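Local coordinates for DUF1460 domain-containing protein (Legionella pneumophila subsp. pneumophila, PDB 2IM9), which is of unknown function but belongs to an N-acetylmuramoyl-L-alanine amidase-like family and possibly cleaves cell-wall peptidoglycan, at residues A62-T67 against Y88-F93; T97-V102 against L269-W274. All blocks are in the same frame, centred on the assembly; numbering follows the deposited sequence.

Contact 1: A62-T67 against Y88-F93; sequences AYFKGT and YRVDGF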
loop_
_atom_site.group_PDB
_atom_site.type_symbol
_atom_site.label_atom_id
_atom_site.label_comp_id
_atom_site.label_asym_id
_atom_site.label_seq_id
_atom_site.Cartn_x
_atom_site.Cartn_y
_atom_site.Cartn_z
ATOM N N ALA A 62 -9.806 6.399 9.865
ATOM C CA ALA A 62 -11.237 6.738 9.943
ATOM C C ALA A 62 -11.531 8.150 9.438
ATOM O O ALA A 62 -12.547 8.381 8.788
ATOM C CB ALA A 62 -11.749 6.577 11.350
ATOM N N TYR A 63 -10.624 9.071 9.716
ATOM C CA TYR A 63 -10.804 10.483 9.351
ATOM C C TYR A 63 -10.996 10.648 7.844
ATOM O O TYR A 63 -11.681 11.574 7.390
ATOM C CB TYR A 63 -9.607 11.284 9.842
ATOM C CG TYR A 63 -9.612 12.746 9.446
ATOM C CD1 TYR A 63 -10.462 13.664 10.076
ATOM C CD2 TYR A 63 -8.757 13.211 8.445
ATOM C CE1 TYR A 63 -10.461 15.017 9.706
ATOM C CE2 TYR A 63 -8.743 14.553 8.069
ATOM C CZ TYR A 63 -9.593 15.449 8.700
ATOM O OH TYR A 63 -9.568 16.767 8.311
ATOM N N PHE A 64 -10.393 9.745 7.068
ATOM C CA PHE A 64 -10.475 9.808 5.605
ATOM C C PHE A 64 -11.550 8.921 4.991
ATOM O O PHE A 64 -11.628 8.833 3.782
ATOM C CB PHE A 64 -9.118 9.474 4.971
ATOM C CG PHE A 64 -8.043 10.473 5.295
ATOM C CD1 PHE A 64 -8.062 11.754 4.725
ATOM C CD2 PHE A 64 -7.026 10.151 6.176
ATOM C CE1 PHE A 64 -7.070 12.684 5.026
ATOM C CE2 PHE A 64 -6.025 11.079 6.491
ATOM C CZ PHE A 64 -6.048 12.346 5.918
ATOM N N LYS A 65 -12.353 8.228 5.806
ATOM C CA LYS A 65 -13.454 7.438 5.234
ATOM C C LYS A 65 -14.352 8.338 4.380
ATOM O O LYS A 65 -14.631 9.490 4.756
ATOM C CB LYS A 65 -14.287 6.742 6.315
ATOM C CG LYS A 65 -13.648 5.483 6.877
ATOM C CD LYS A 65 -14.388 4.988 8.115
ATOM C CE LYS A 65 -15.743 4.404 7.765
ATOM N NZ LYS A 65 -16.361 3.834 8.996
ATOM N N GLY A 66 -14.785 7.809 3.239
ATOM C CA GLY A 66 -15.641 8.539 2.312
ATOM C C GLY A 66 -14.923 9.387 1.277
ATOM O O GLY A 66 -15.557 9.898 0.355
ATOM N N THR A 67 -13.607 9.544 1.423
ATOM C CA THR A 67 -12.784 10.231 0.417
ATOM C C THR A 67 -12.728 9.422 -0.876
ATOM O O THR A 67 -12.570 8.196 -0.850
ATOM C CB THR A 67 -11.351 10.476 0.941
ATOM O OG1 THR A 67 -11.423 11.242 2.152
ATOM C CG2 THR A 67 -10.512 11.238 -0.075
ATOM N N TYR A 88 1.544 14.331 -2.041
ATOM C CA TYR A 88 0.540 13.896 -1.058
ATOM C C TYR A 88 -0.727 14.735 -1.268
ATOM O O TYR A 88 -0.684 15.817 -1.873
ATOM C CB TYR A 88 1.041 14.062 0.384
ATOM C CG TYR A 88 1.622 15.439 0.638
ATOM C CD1 TYR A 88 0.812 16.490 1.093
ATOM C CD2 TYR A 88 2.981 15.689 0.406
ATOM C CE1 TYR A 88 1.337 17.771 1.313
ATOM C CE2 TYR A 88 3.527 16.949 0.621
ATOM C CZ TYR A 88 2.700 17.989 1.071
ATOM O OH TYR A 88 3.245 19.235 1.280
ATOM N N ARG A 89 -1.854 14.210 -0.808
ATOM C CA ARG A 89 -3.136 14.889 -0.984
ATOM C C ARG A 89 -4.159 14.346 -0.011
ATOM O O ARG A 89 -3.981 13.252 0.546
ATOM C CB ARG A 89 -3.635 14.714 -2.427
ATOM C CG ARG A 89 -3.983 13.276 -2.789
ATOM C CD ARG A 89 -4.010 13.068 -4.286
ATOM N NE ARG A 89 -5.022 13.917 -4.954
ATOM C CZ ARG A 89 -5.194 13.990 -6.279
ATOM N NH1 ARG A 89 -4.424 13.295 -7.103
ATOM N NH2 ARG A 89 -6.139 14.797 -6.791
ATOM N N VAL A 90 -5.243 15.095 0.187
ATOM C CA VAL A 90 -6.310 14.628 1.092
ATOM C C VAL A 90 -7.659 14.507 0.399
ATOM O O VAL A 90 -8.668 14.234 1.058
ATOM C CB VAL A 90 -6.451 15.550 2.318
ATOM C CG1 VAL A 90 -5.193 15.454 3.199
ATOM C CG2 VAL A 90 -6.712 17.002 1.877
ATOM N N ASP A 91 -7.680 14.721 -0.910
ATOM C CA ASP A 91 -8.925 14.756 -1.692
ATOM C C ASP A 91 -9.203 13.446 -2.449
ATOM O O ASP A 91 -10.241 13.301 -3.091
ATOM C CB ASP A 91 -8.893 15.924 -2.687
ATOM C CG ASP A 91 -7.840 15.736 -3.765
ATOM O OD1 ASP A 91 -6.732 15.274 -3.428
ATOM O OD2 ASP A 91 -8.111 16.028 -4.948
ATOM N N GLY A 92 -8.274 12.495 -2.383
ATOM C CA GLY A 92 -8.431 11.241 -3.127
ATOM C C GLY A 92 -7.307 10.287 -2.774
ATOM O O GLY A 92 -6.228 10.739 -2.392
ATOM N N PHE A 93 -7.576 8.989 -2.897
ATOM C CA PHE A 93 -6.605 7.932 -2.610
ATOM C C PHE A 93 -6.766 6.749 -3.539
ATOM O O PHE A 93 -7.878 6.479 -4.008
ATOM C CB PHE A 93 -6.829 7.384 -1.197
ATOM C CG PHE A 93 -6.580 8.387 -0.108
ATOM C CD1 PHE A 93 -5.285 8.699 0.286
ATOM C CD2 PHE A 93 -7.656 9.018 0.526
ATOM C CE1 PHE A 93 -5.048 9.644 1.299
ATOM C CE2 PHE A 93 -7.439 9.944 1.538
ATOM C CZ PHE A 93 -6.120 10.255 1.931
HETATM O O HOH W 1 -10.881 13.877 2.530
#
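F93 drives its ring edge into a face of F64, a T-shaped pair with centroids 5.2 Å apart and planes at 73°. The approach is off-centre: CE2 and CZ of F93 come in above the CG–CD1 side of F64, toward its rim. The opposite face of F64 is covered by its neighbour Y63, whose CD2 lies above the ring centre, leaving the phenylalanine sandwiched. V90 adds a branch obliquely, its CG1 3.8 Å from CE1 of F64.

T67 divides its work between two branches. With chi1 at -58°, the methyl CG2 stands anti to the backbone N and reaches the peptide joining D91 to G92, 3.5 Å from N of G92, while also touching CD2 of F93. The same torsion sets OG1 beside its own backbone N, and the hydroxyl donates back to O of F64 at 2.9 Å. T67 N also bonds to that carbonyl oxygen, from the same face of its plane, so two donors close the type II turn F64–T67. G66, with positive phi, suits the third position of this turn. A water donates to T67 OG1 (2.7 Å) and to V90 O (2.7 Å), tying the two segments where direct polar bonds are absent. Threonine thus supplies both an apolar and a polar contact.

Within the 88–93 loop, R89 grips the D91 carboxylate side-on with NE and NH2, one nitrogen to each oxygen. R89 NE lies 2.7 Å from D91 OD1, nearly straight at 174°, linking residues two apart in the loop; R89 NH1 also reaches S73 O. Overall, a type II turn just after helix 53-63 packs on the loop leading into helix 95-107 through a T-shaped aromatic pair and a water bridge, within the amidase-like domain.

Contact 2: T97-V102 against L269-W274; sequences TYVNTV and LGFAIW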
loop_
_atom_site.group_PDB
_atom_site.type_symbol
_atom_site.label_atom_id
_atom_site.label_comp_id
_atom_site.label_asym_id
_atom_site.label_seq_id
_atom_site.Cartn_x
_atom_site.Cartn_y
_atom_site.Cartn_z
ATOM N N THR A 97 -1.732 4.535 -1.890
ATOM C CA THR A 97 -1.528 5.871 -1.332
ATOM C C THR A 97 -2.304 6.074 -0.025
ATOM O O THR A 97 -1.863 6.831 0.853
ATOM C CB THR A 97 -1.813 6.994 -2.351
ATOM O OG1 THR A 97 -3.222 7.092 -2.588
ATOM C CG2 THR A 97 -1.087 6.716 -3.692
ATOM N N TYR A 98 -3.448 5.415 0.116
ATOM C CA TYR A 98 -4.175 5.469 1.376
ATOM C C TYR A 98 -3.332 4.907 2.514
ATOM O O TYR A 98 -3.165 5.537 3.552
ATOM C CB TYR A 98 -5.500 4.719 1.249
ATOM C CG TYR A 98 -6.340 4.720 2.493
ATOM C CD1 TYR A 98 -6.794 5.915 3.060
ATOM C CD2 TYR A 98 -6.733 3.512 3.091
ATOM C CE1 TYR A 98 -7.588 5.900 4.216
ATOM C CE2 TYR A 98 -7.507 3.495 4.238
ATOM C CZ TYR A 98 -7.945 4.685 4.781
ATOM O OH TYR A 98 -8.727 4.650 5.905
ATOM N N VAL A 99 -2.794 3.708 2.322
ATOM C CA VAL A 99 -2.016 3.081 3.387
ATOM C C VAL A 99 -0.765 3.917 3.693
ATOM O O VAL A 99 -0.454 4.174 4.864
ATOM C CB VAL A 99 -1.713 1.617 3.018
ATOM C CG1 VAL A 99 -0.634 1.022 3.918
ATOM C CG2 VAL A 99 -2.991 0.790 3.133
ATOM N N ASN A 100 -0.075 4.364 2.645
ATOM C CA ASN A 100 1.129 5.182 2.827
ATOM C C ASN A 100 0.841 6.487 3.567
ATOM O O ASN A 100 1.609 6.907 4.447
ATOM C CB ASN A 100 1.734 5.519 1.466
ATOM C CG ASN A 100 2.646 4.422 0.950
ATOM O OD1 ASN A 100 3.310 3.748 1.726
ATOM N ND2 ASN A 100 2.694 4.257 -0.370
ATOM N N THR A 101 -0.252 7.132 3.195
ATOM C CA THR A 101 -0.596 8.417 3.808
ATOM C C THR A 101 -0.978 8.214 5.280
ATOM O O THR A 101 -0.464 8.912 6.161
ATOM C CB THR A 101 -1.716 9.114 3.053
ATOM O OG1 THR A 101 -1.277 9.344 1.708
ATOM C CG2 THR A 101 -2.034 10.440 3.719
ATOM N N VAL A 102 -1.834 7.234 5.550
ATOM C CA VAL A 102 -2.254 6.976 6.935
ATOM C C VAL A 102 -1.056 6.616 7.831
ATOM O O VAL A 102 -0.896 7.193 8.916
ATOM C CB VAL A 102 -3.343 5.885 7.024
ATOM C CG1 VAL A 102 -3.560 5.482 8.498
ATOM C CG2 VAL A 102 -4.643 6.398 6.392
ATOM N N LEU A 269 -4.517 -3.754 -0.884
ATOM C CA LEU A 269 -4.185 -3.685 0.539
ATOM C C LEU A 269 -4.999 -2.657 1.281
ATOM O O LEU A 269 -5.658 -1.809 0.674
ATOM C CB LEU A 269 -2.678 -3.488 0.770
ATOM C CG LEU A 269 -2.067 -2.110 0.489
ATOM C CD1 LEU A 269 -0.675 -2.059 1.104
ATOM C CD2 LEU A 269 -1.955 -1.896 -0.979
ATOM N N GLY A 270 -4.943 -2.729 2.604
ATOM C CA GLY A 270 -5.734 -1.839 3.465
ATOM C C GLY A 270 -5.424 -2.187 4.907
ATOM O O GLY A 270 -4.462 -2.927 5.176
ATOM N N PHE A 271 -6.241 -1.683 5.831
ATOM C CA PHE A 271 -6.024 -1.902 7.257
ATOM C C PHE A 271 -7.068 -2.824 7.864
ATOM O O PHE A 271 -8.226 -2.848 7.410
ATOM C CB PHE A 271 -6.093 -0.575 8.023
ATOM C CG PHE A 271 -5.004 0.397 7.662
ATOM C CD1 PHE A 271 -3.711 0.218 8.130
ATOM C CD2 PHE A 271 -5.278 1.492 6.847
ATOM C CE1 PHE A 271 -2.694 1.120 7.798
ATOM C CE2 PHE A 271 -4.271 2.403 6.509
ATOM C CZ PHE A 271 -2.973 2.217 6.988
ATOM N N ALA A 272 -6.633 -3.591 8.855
ATOM C CA ALA A 272 -7.524 -4.380 9.704
ATOM C C ALA A 272 -7.965 -3.481 10.836
ATOM O O ALA A 272 -7.129 -2.996 11.592
ATOM C CB ALA A 272 -6.784 -5.607 10.276
ATOM N N ILE A 273 -9.271 -3.272 10.977
ATOM C CA ILE A 273 -9.770 -2.414 12.054
ATOM C C ILE A 273 -10.886 -3.147 12.807
ATOM O O ILE A 273 -11.880 -3.519 12.196
ATOM C CB ILE A 273 -10.325 -1.060 11.508
ATOM C CG1 ILE A 273 -9.270 -0.283 10.695
ATOM C CG2 ILE A 273 -10.896 -0.198 12.671
ATOM C CD1 ILE A 273 -8.069 0.281 11.518
ATOM N N TRP A 274 -10.705 -3.342 14.110
ATOM C CA TRP A 274 -11.728 -3.973 14.958
ATOM C C TRP A 274 -12.699 -2.901 15.471
ATOM O O TRP A 274 -12.273 -1.912 16.066
ATOM C CB TRP A 274 -11.088 -4.661 16.146
ATOM C CG TRP A 274 -10.415 -5.947 15.798
ATOM C CD1 TRP A 274 -9.103 -6.125 15.440
ATOM C CD2 TRP A 274 -11.027 -7.236 15.758
ATOM N NE1 TRP A 274 -8.866 -7.467 15.190
ATOM C CE2 TRP A 274 -10.034 -8.162 15.370
ATOM C CE3 TRP A 274 -12.328 -7.703 16.013
ATOM C CZ2 TRP A 274 -10.296 -9.533 15.248
ATOM C CZ3 TRP A 274 -12.587 -9.060 15.884
ATOM C CH2 TRP A 274 -11.581 -9.957 15.498
#
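O of T97 is gripped twice: by N of T101 at 2.9 Å, the regular helical bond, and by OG1 of T101 at 2.7 Å, the two donors arriving from opposite faces of the carbonyl plane. Folding its hydroxyl back onto the preceding turn lets a threonine sit in this buried helix with its polar atom satisfied.

Across the contact everything is apolar, and F271 is the centre. Its ring fits between three helix residues. V99 CG2 lies over one face; V102 points back toward F271 and meets its ring obliquely, its CB 3.6 Å from CE2 of F271 and its CG1 3.6 Å from CZ. F271 turns its edge toward the face of Y98 in an offset edge-to-face pair, Y98 CE2 lying near the F271 plane, with centroids 5.9 Å apart and planes at 73°. With CG of Y98 anti to the backbone N (chi1 -180°), the ring is carried to the edge of F271 and the OH hydrogen-bonds to the backbone oxygen of S61; CG2 of V102 rests on one face of that ring.

V99 CG2 also packs on the CA of G270 at 3.8 Å, the strand backbone there taking the methyl, and on CG of L269 at 4.0 Å. The short branched valines pack compactly around the phenylalanine.

The axes of segments 97-102 and 269-274 approach to 8.1 Å, their N-to-C directions 50° apart. This is a central helix laid on an antiparallel sheet, consistent with the papain-like core of clan Peptidase_CA, in which such a helix typically bears the nucleophilic cysteine at its start and the neighbouring strand the histidine.

Contacts 1 and 2 lie side by side, their centres about 11 Å apart, and touch through apolar packing. F93 joins them: besides its role in contact 1, its CD1 packs 3.6 Å from CA of Y98 and its CE1 3.8 Å from CB of T101. F64 CB also meets CE1 of Y98, at 4.0 Å. The 88-93 loop leads in sequence into helix 95-107, which contact 2 packs on the sheet. C95 lies between F93 and T97 in the chain and touches L269, so both contacts adjoin the helix start where this clan typically places its nucleophile, although catalysis by this protein remains an inference.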